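Sensory transduction histidine kinase, putative (Borrelia burgdorferi, PDB 5BWJ) forms the periplasmic Venus flytrap sensor domain of a hybrid histidine kinase, probably sensing small molecules and relaying the signal through ATP-dependent histidine phosphorylation. Local coordinates at residues K5-K9 / I198-L202; K38-N43 / N203-Y209. All coordinates share one frame; numbering follows the deposited sequence.

Interaction 1 (K5-K9 / I198-L202); sequences KDIFK and IVKNL
Leu202 N donates to Val199 O over 3.0 Å, a backbone bond in the turn that carries Leu202 onto the Phe8 ring. Nothing polar links the two segments themselves; the contact is apolar and centred on that ring. Leu202 comes down from the direction opposite to Phe8 and lays CD1 over the middle of one face, 3.7 Å from the ring centroid and only 11° off the normal, a clean CH-pi contact. Its other methyl, CD2, sits near the far rim, 3.7 Å from Phe8 CZ. Ile198 works from the edge: its CG1, in the ring plane, meets Phe8 CZ at 3.7 Å. With CG1 opposite the backbone N (chi1 -178°) and CD1 continuing the extended chain (chi2 170°), CD1 runs on to the Asp6 carboxylate, where it lies 3.5 Å from OD2 as a plain van der Waals neighbour. Val199 adds a distant brush of CG2 on Phe8 CE1. Helix 197-200 and the turn after it cover the start of strand 6-13, an inner strand between 45-52 and 65-69; the backbone of Phe8 bonds to Asp46 and Met48 of strand 45-52, and Trp39 of helix 32-42 packs against both Phe8 and Leu202.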
ATOM      1  N   LYS B   5      13.099 -32.594  -5.998  1.00 73.45           N
ATOM      2  CA  LYS B   5      12.609 -31.266  -5.646  1.00 68.75           C
ATOM      3  C   LYS B   5      13.382 -30.193  -6.405  1.00 65.50           C
ATOM      4  O   LYS B   5      14.607 -30.108  -6.305  1.00 63.05           O
ATOM      5  CB  LYS B   5      12.721 -31.032  -4.137  1.00 67.72           C
ATOM      6  CG  LYS B   5      12.110 -29.716  -3.671  1.00 67.72           C
ATOM      7  CD  LYS B   5      12.300 -29.498  -2.178  1.00 68.61           C
ATOM      8  CE  LYS B   5      11.426 -30.427  -1.354  1.00 69.73           C
ATOM      9  NZ  LYS B   5      11.566 -30.155   0.103  1.00 69.70           N
ATOM     10  N   ASP B   6      12.657 -29.379  -7.162  1.00 66.45           N
ATOM     11  CA  ASP B   6      13.261 -28.315  -7.957  1.00 68.43           C
ATOM     12  C   ASP B   6      13.674 -27.138  -7.084  1.00 63.11           C
ATOM     13  O   ASP B   6      13.169 -26.969  -5.973  1.00 65.66           O
ATOM     14  CB  ASP B   6      12.286 -27.837  -9.036  1.00 73.38           C
ATOM     15  CG  ASP B   6      11.897 -28.936 -10.003  1.00 78.57           C
ATOM     16  OD1 ASP B   6      12.762 -29.774 -10.336  1.00 80.49           O
ATOM     17  OD2 ASP B   6      10.725 -28.961 -10.430  1.00 80.16           O
ATOM     18  N   ILE B   7      14.592 -26.325  -7.600  1.00 56.21           N
ATOM     19  CA  ILE B   7      15.041 -25.118  -6.916  1.00 52.33           C
ATOM     20  C   ILE B   7      14.920 -23.922  -7.859  1.00 49.88           C
ATOM     21  O   ILE B   7      15.331 -23.992  -9.016  1.00 50.75           O
ATOM     22  CB  ILE B   7      16.494 -25.264  -6.411  1.00 55.24           C
ATOM     23  CG1 ILE B   7      16.988 -23.948  -5.806  1.00 56.03           C
ATOM     24  CG2 ILE B   7      17.419 -25.722  -7.538  1.00 59.48           C
ATOM     25  CD1 ILE B   7      18.266 -24.087  -5.005  1.00 58.47           C
ATOM     26  N   PHE B   8      14.334 -22.833  -7.363  1.00 46.97           N
ATOM     27  CA  PHE B   8      14.088 -21.647  -8.181  1.00 45.93           C
ATOM     28  C   PHE B   8      14.642 -20.387  -7.527  1.00 44.92           C
ATOM     29  O   PHE B   8      14.577 -20.222  -6.310  1.00 48.35           O
ATOM     30  CB  PHE B   8      12.589 -21.480  -8.443  1.00 44.57           C
ATOM     31  CG  PHE B   8      11.984 -22.608  -9.228  1.00 46.57           C
ATOM     32  CD1 PHE B   8      12.238 -22.741 -10.584  1.00 47.81           C
ATOM     33  CD2 PHE B   8      11.161 -23.536  -8.612  1.00 48.09           C
ATOM     34  CE1 PHE B   8      11.686 -23.780 -11.310  1.00 49.24           C
ATOM     35  CE2 PHE B   8      10.603 -24.577  -9.333  1.00 49.22           C
ATOM     36  CZ  PHE B   8      10.866 -24.698 -10.682  1.00 49.88           C
ATOM     37  N   LYS B   9      15.182 -19.500  -8.355  1.00 42.33           N
ATOM     38  CA  LYS B   9      15.776 -18.256  -7.883  1.00 42.34           C
ATOM     39  C   LYS B   9      14.815 -17.088  -8.076  1.00 39.15           C
ATOM     40  O   LYS B   9      14.308 -16.862  -9.176  1.00 39.62           O
ATOM     41  CB  LYS B   9      17.090 -17.991  -8.619  1.00 50.29           C
ATOM     42  CG  LYS B   9      17.881 -16.806  -8.099  1.00 59.35           C
ATOM     43  CD  LYS B   9      19.247 -16.741  -8.764  1.00 70.28           C
ATOM     44  CE  LYS B   9      20.114 -15.643  -8.173  1.00 78.42           C
ATOM     45  NZ  LYS B   9      21.479 -15.636  -8.769  1.00 84.19           N
ATOM     46  N   ILE B 198      10.848 -25.119 -17.519  1.00 53.72           N
ATOM     47  CA  ILE B 198      10.445 -25.441 -16.156  1.00 53.26           C
ATOM     48  C   ILE B 198       9.917 -24.202 -15.434  1.00 53.65           C
ATOM     49  O   ILE B 198       9.054 -24.306 -14.563  1.00 52.49           O
ATOM     50  CB  ILE B 198      11.615 -26.055 -15.349  1.00 55.36           C
ATOM     51  CG1 ILE B 198      11.154 -26.436 -13.939  1.00 56.60           C
ATOM     52  CG2 ILE B 198      12.799 -25.093 -15.292  1.00 54.68           C
ATOM     53  CD1 ILE B 198      12.167 -27.252 -13.157  1.00 57.24           C
ATOM     54  N   VAL B 199      10.431 -23.033 -15.806  1.00 56.83           N
ATOM     55  CA  VAL B 199      10.002 -21.777 -15.199  1.00 57.16           C
ATOM     56  C   VAL B 199       8.695 -21.301 -15.825  1.00 55.02           C
ATOM     57  O   VAL B 199       7.796 -20.838 -15.124  1.00 56.69           O
ATOM     58  CB  VAL B 199      11.077 -20.678 -15.352  1.00 59.20           C
ATOM     59  CG1 VAL B 199      10.595 -19.353 -14.759  1.00 59.63           C
ATOM     60  CG2 VAL B 199      12.377 -21.109 -14.690  1.00 58.65           C
ATOM     61  N   LYS B 200       8.594 -21.420 -17.145  1.00 50.01           N
ATOM     62  CA  LYS B 200       7.410 -20.972 -17.868  1.00 49.86           C
ATOM     63  C   LYS B 200       6.163 -21.751 -17.457  1.00 48.49           C
ATOM     64  O   LYS B 200       5.044 -21.257 -17.590  1.00 45.73           O
ATOM     65  CB  LYS B 200       7.625 -21.103 -19.377  1.00 56.32           C
ATOM     66  CG  LYS B 200       8.656 -20.144 -19.945  1.00 63.63           C
ATOM     67  CD  LYS B 200       8.767 -20.288 -21.454  1.00 74.60           C
ATOM     68  CE  LYS B 200       9.693 -19.241 -22.050  1.00 82.74           C
ATOM     69  NZ  LYS B 200       9.839 -19.393 -23.525  1.00 89.35           N
ATOM     70  N   ASN B 201       6.362 -22.968 -16.959  1.00 52.44           N
ATOM     71  CA  ASN B 201       5.250 -23.822 -16.560  1.00 58.08           C
ATOM     72  C   ASN B 201       4.774 -23.529 -15.142  1.00 58.95           C
ATOM     73  O   ASN B 201       3.695 -23.965 -14.740  1.00 61.28           O
ATOM     74  CB  ASN B 201       5.648 -25.296 -16.674  1.00 59.93           C
ATOM     75  N   LEU B 202       5.580 -22.793 -14.384  1.00 56.56           N
ATOM     76  CA  LEU B 202       5.232 -22.461 -13.008  1.00 54.47           C
ATOM     77  C   LEU B 202       3.996 -21.577 -12.935  1.00 54.48           C
ATOM     78  O   LEU B 202       3.811 -20.681 -13.759  1.00 53.74           O
ATOM     79  CB  LEU B 202       6.394 -21.755 -12.308  1.00 51.41           C
ATOM     80  CG  LEU B 202       7.648 -22.572 -11.998  1.00 48.75           C
ATOM     81  CD1 LEU B 202       8.700 -21.668 -11.381  1.00 45.84           C
ATOM     82  CD2 LEU B 202       7.328 -23.736 -11.074  1.00 48.47           C
TER

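Interaction 2 (K38-N43 / N203-Y209); sequences KWAKDN and NLDLFSY. With NO3 (nitrate ion), chain I.
Trp39 fills the tight half, its indole carried toward the loop with CG opposite the backbone N (chi1 175°). Its NE1 gives a hydrogen bond to Asn203 O, 2.8 Å long, nearly straight at 173° and lying in the indole plane, so the ring cannot swing without breaking it. Leu206 places CD2 over one face of the five-membered ring, 3.9 Å from its centroid, and Leu204 CD2 meets the six-membered ring obliquely, 3.7 Å from CZ2. Over the other face stands Asn43 ND2, held by a straight 2.7 Å bond to Trp39 O, which Asn43 N also reaches, from the opposite face. Here helix 32-42 ends, and the loop beside it makes an inverse gamma turn at Asp205, on the Venus flytrap lobe where the chain begins and ends. Tyr209 packs on the helix backbone, its ring face on Trp39 CA, 3.9 Å from the centroid. On the solvent side the exposed Asp42 brings OD2 to the Tyr209 ring edge, 3.1 Å from CE1, the carboxylate turned 42° from the ring. Lys38 sends NZ to a salt bridge with Asp180 of the second subunit. Leu204 N bonds O2 of a nitrate ion, probably from the crystallisation liquor.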
ATOM      1  N   LYS B  38       5.546 -20.234   1.370  1.00 42.74           N
ATOM      2  CA  LYS B  38       4.251 -20.879   1.186  1.00 44.82           C
ATOM      3  C   LYS B  38       4.106 -21.394  -0.241  1.00 44.26           C
ATOM      4  O   LYS B  38       3.716 -22.543  -0.458  1.00 46.56           O
ATOM      5  CB  LYS B  38       3.109 -19.914   1.514  1.00 47.25           C
ATOM      6  CG  LYS B  38       2.881 -19.699   2.999  1.00 51.82           C
ATOM      7  CD  LYS B  38       1.564 -18.985   3.246  1.00 57.46           C
ATOM      8  CE  LYS B  38       1.178 -19.019   4.711  1.00 62.21           C
ATOM      9  NZ  LYS B  38      -0.228 -18.579   4.911  1.00 65.06           N
ATOM     10  N   TRP B  39       4.419 -20.538  -1.208  1.00 41.72           N
ATOM     11  CA  TRP B  39       4.368 -20.915  -2.616  1.00 40.76           C
ATOM     12  C   TRP B  39       5.269 -22.113  -2.886  1.00 40.19           C
ATOM     13  O   TRP B  39       4.933 -22.990  -3.682  1.00 41.46           O
ATOM     14  CB  TRP B  39       4.783 -19.738  -3.501  1.00 41.30           C
ATOM     15  CG  TRP B  39       4.878 -20.082  -4.962  1.00 43.12           C
ATOM     16  CD1 TRP B  39       3.899 -19.943  -5.903  1.00 46.09           C
ATOM     17  CD2 TRP B  39       6.019 -20.618  -5.646  1.00 41.88           C
ATOM     18  NE1 TRP B  39       4.358 -20.361  -7.129  1.00 47.37           N
ATOM     19  CE2 TRP B  39       5.656 -20.781  -6.998  1.00 44.61           C
ATOM     20  CE3 TRP B  39       7.309 -20.977  -5.245  1.00 38.74           C
ATOM     21  CZ2 TRP B  39       6.538 -21.287  -7.951  1.00 43.50           C
ATOM     22  CZ3 TRP B  39       8.182 -21.479  -6.193  1.00 39.94           C
ATOM     23  CH2 TRP B  39       7.793 -21.629  -7.529  1.00 42.25           C
ATOM     24  N   ALA B  40       6.413 -22.144  -2.211  1.00 38.01           N
ATOM     25  CA  ALA B  40       7.403 -23.193  -2.417  1.00 39.20           C
ATOM     26  C   ALA B  40       6.858 -24.546  -1.984  1.00 41.16           C
ATOM     27  O   ALA B  40       7.072 -25.557  -2.653  1.00 37.31           O
ATOM     28  CB  ALA B  40       8.679 -22.868  -1.656  1.00 37.92           C
ATOM     29  N   LYS B  41       6.146 -24.554  -0.860  1.00 50.99           N
ATOM     30  CA  LYS B  41       5.594 -25.783  -0.304  1.00 54.84           C
ATOM     31  C   LYS B  41       4.587 -26.428  -1.252  1.00 56.89           C
ATOM     32  O   LYS B  41       4.627 -27.637  -1.475  1.00 57.75           O
ATOM     33  CB  LYS B  41       4.935 -25.503   1.048  1.00 55.47           C
ATOM     34  N   ASP B  42       3.688 -25.623  -1.807  1.00 55.76           N
ATOM     35  CA  ASP B  42       2.647 -26.140  -2.692  1.00 59.57           C
ATOM     36  C   ASP B  42       3.206 -26.603  -4.033  1.00 56.62           C
ATOM     37  O   ASP B  42       2.651 -27.505  -4.661  1.00 59.23           O
ATOM     38  CB  ASP B  42       1.566 -25.082  -2.927  1.00 67.58           C
ATOM     39  CG  ASP B  42       0.657 -24.894  -1.725  1.00 74.02           C
ATOM     40  OD1 ASP B  42       0.774 -25.670  -0.754  1.00 76.20           O
ATOM     41  OD2 ASP B  42      -0.188 -23.976  -1.760  1.00 76.28           O
ATOM     42  N   ASN B  43       4.297 -25.983  -4.472  1.00 51.61           N
ATOM     43  CA  ASN B  43       4.929 -26.343  -5.739  1.00 50.43           C
ATOM     44  C   ASN B  43       6.052 -27.362  -5.562  1.00 50.82           C
ATOM     45  O   ASN B  43       6.788 -27.647  -6.507  1.00 47.88           O
ATOM     46  CB  ASN B  43       5.470 -25.093  -6.431  1.00 51.29           C
ATOM     47  CG  ASN B  43       4.367 -24.199  -6.962  1.00 53.02           C
ATOM     48  OD1 ASN B  43       3.931 -24.348  -8.105  1.00 57.92           O
ATOM     49  ND2 ASN B  43       3.907 -23.267  -6.134  1.00 50.65           N
ATOM     50  N   ASN B 203       3.153 -21.844 -11.943  1.00 56.98           N
ATOM     51  CA  ASN B 203       2.062 -20.947 -11.594  1.00 58.54           C
ATOM     52  C   ASN B 203       2.565 -19.944 -10.563  1.00 52.40           C
ATOM     53  O   ASN B 203       2.726 -20.279  -9.390  1.00 50.31           O
ATOM     54  CB  ASN B 203       0.864 -21.730 -11.052  1.00 66.73           C
ATOM     55  CG  ASN B 203      -0.321 -20.838 -10.732  1.00 72.83           C
ATOM     56  OD1 ASN B 203      -0.376 -19.682 -11.152  1.00 75.68           O
ATOM     57  ND2 ASN B 203      -1.282 -21.375  -9.987  1.00 74.88           N
ATOM     58  N   LEU B 204       2.829 -18.721 -11.013  1.00 49.64           N
ATOM     59  CA  LEU B 204       3.433 -17.700 -10.163  1.00 47.11           C
ATOM     60  C   LEU B 204       2.397 -16.736  -9.591  1.00 46.22           C
ATOM     61  O   LEU B 204       2.623 -15.526  -9.541  1.00 44.13           O
ATOM     62  CB  LEU B 204       4.491 -16.921 -10.951  1.00 46.24           C
ATOM     63  CG  LEU B 204       5.653 -17.758 -11.498  1.00 45.66           C
ATOM     64  CD1 LEU B 204       6.591 -16.890 -12.321  1.00 46.41           C
ATOM     65  CD2 LEU B 204       6.413 -18.441 -10.372  1.00 43.77           C
ATOM     66  N   ASP B 205       1.265 -17.277  -9.153  1.00 48.06           N
ATOM     67  CA  ASP B 205       0.232 -16.469  -8.516  1.00 50.61           C
ATOM     68  C   ASP B 205       0.545 -16.344  -7.026  1.00 46.08           C
ATOM     69  O   ASP B 205      -0.077 -16.997  -6.189  1.00 45.99           O
ATOM     70  CB  ASP B 205      -1.155 -17.085  -8.736  1.00 59.14           C
ATOM     71  CG  ASP B 205      -2.285 -16.116  -8.420  1.00 65.31           C
ATOM     72  OD1 ASP B 205      -2.031 -15.091  -7.751  1.00 65.44           O
ATOM     73  OD2 ASP B 205      -3.430 -16.380  -8.842  1.00 69.86           O
ATOM     74  N   LEU B 206       1.523 -15.503  -6.706  1.00 45.87           N
ATOM     75  CA  LEU B 206       1.963 -15.331  -5.327  1.00 39.81           C
ATOM     76  C   LEU B 206       0.897 -14.632  -4.492  1.00 42.29           C
ATOM     77  O   LEU B 206       0.789 -14.867  -3.289  1.00 41.88           O
ATOM     78  CB  LEU B 206       3.270 -14.535  -5.280  1.00 38.13           C
ATOM     79  CG  LEU B 206       4.442 -15.125  -6.066  1.00 38.20           C
ATOM     80  CD1 LEU B 206       5.643 -14.189  -6.014  1.00 38.84           C
ATOM     81  CD2 LEU B 206       4.817 -16.502  -5.539  1.00 39.52           C
ATOM     82  N   PHE B 207       0.107 -13.780  -5.134  1.00 41.35           N
ATOM     83  CA  PHE B 207      -0.920 -13.013  -4.438  1.00 46.59           C
ATOM     84  C   PHE B 207      -1.982 -13.913  -3.812  1.00 47.32           C
ATOM     85  O   PHE B 207      -2.561 -13.573  -2.782  1.00 47.23           O
ATOM     86  CB  PHE B 207      -1.582 -12.022  -5.397  1.00 55.09           C
ATOM     87  CG  PHE B 207      -2.708 -11.243  -4.777  1.00 64.52           C
ATOM     88  CD1 PHE B 207      -2.451 -10.129  -3.998  1.00 66.24           C
ATOM     89  CD2 PHE B 207      -4.025 -11.628  -4.975  1.00 71.81           C
ATOM     90  CE1 PHE B 207      -3.484  -9.411  -3.426  1.00 69.93           C
ATOM     91  CE2 PHE B 207      -5.064 -10.913  -4.405  1.00 75.36           C
ATOM     92  CZ  PHE B 207      -4.793  -9.804  -3.630  1.00 74.06           C
ATOM     93  N   SER B 208      -2.233 -15.062  -4.431  1.00 50.86           N
ATOM     94  CA  SER B 208      -3.251 -15.983  -3.936  1.00 56.54           C
ATOM     95  C   SER B 208      -2.889 -16.523  -2.555  1.00 55.68           C
ATOM     96  O   SER B 208      -3.770 -16.895  -1.778  1.00 60.76           O
ATOM     97  CB  SER B 208      -3.445 -17.143  -4.914  1.00 60.61           C
ATOM     98  OG  SER B 208      -2.285 -17.953  -4.981  1.00 61.67           O
ATOM     99  N   TYR B 209      -1.595 -16.559  -2.249  1.00 50.27           N
ATOM    100  CA  TYR B 209      -1.128 -17.064  -0.963  1.00 49.39           C
ATOM    101  C   TYR B 209      -1.326 -16.038   0.150  1.00 51.50           C
ATOM    102  O   TYR B 209      -1.022 -16.302   1.314  1.00 52.33           O
ATOM    103  CB  TYR B 209       0.341 -17.479  -1.064  1.00 48.19           C
ATOM    104  CG  TYR B 209       0.529 -18.678  -1.960  1.00 50.90           C
ATOM    105  CD1 TYR B 209       0.584 -19.959  -1.432  1.00 51.34           C
ATOM    106  CD2 TYR B 209       0.617 -18.532  -3.338  1.00 53.23           C
ATOM    107  CE1 TYR B 209       0.741 -21.060  -2.248  1.00 53.71           C
ATOM    108  CE2 TYR B 209       0.772 -19.630  -4.164  1.00 56.00           C
ATOM    109  CZ  TYR B 209       0.833 -20.890  -3.614  1.00 57.16           C
ATOM    110  OH  TYR B 209       0.987 -21.986  -4.431  1.00 61.29           O
TER
HETATM  111  N   NO3 I 301       0.879 -16.973 -13.228  1.00169.01           N
HETATM  112  O1  NO3 I 301       0.459 -17.018 -12.036  1.00169.13           O
HETATM  113  O2  NO3 I 301       1.413 -17.994 -13.750  1.00169.10           O
HETATM  114  O3  NO3 I 301       0.764 -15.907 -13.899  1.00168.83           O

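Overall arrangement
From the N terminus the chain first lays down strand 6-13, then helix 32-42. It goes on through further sheet strands and the helices between 121 and 169, then returns by strand 184-192. Only then do the partners arrive. Interaction 1 closes a loop of 188 residues when 198-202 meets 5-9; interaction 2 closes one of 159 when 203-209 meets 38-43. Since their segments alternate along the sequence, the loops cross instead of nesting. The late partners are consecutive, so one continuous run from helix 197-200 packs first on the strand, then on the end of helix 32-42. The contacts join at Trp39, whose CH2 lies 4.0 Å from both Phe8 CD2 and Leu202 CD1.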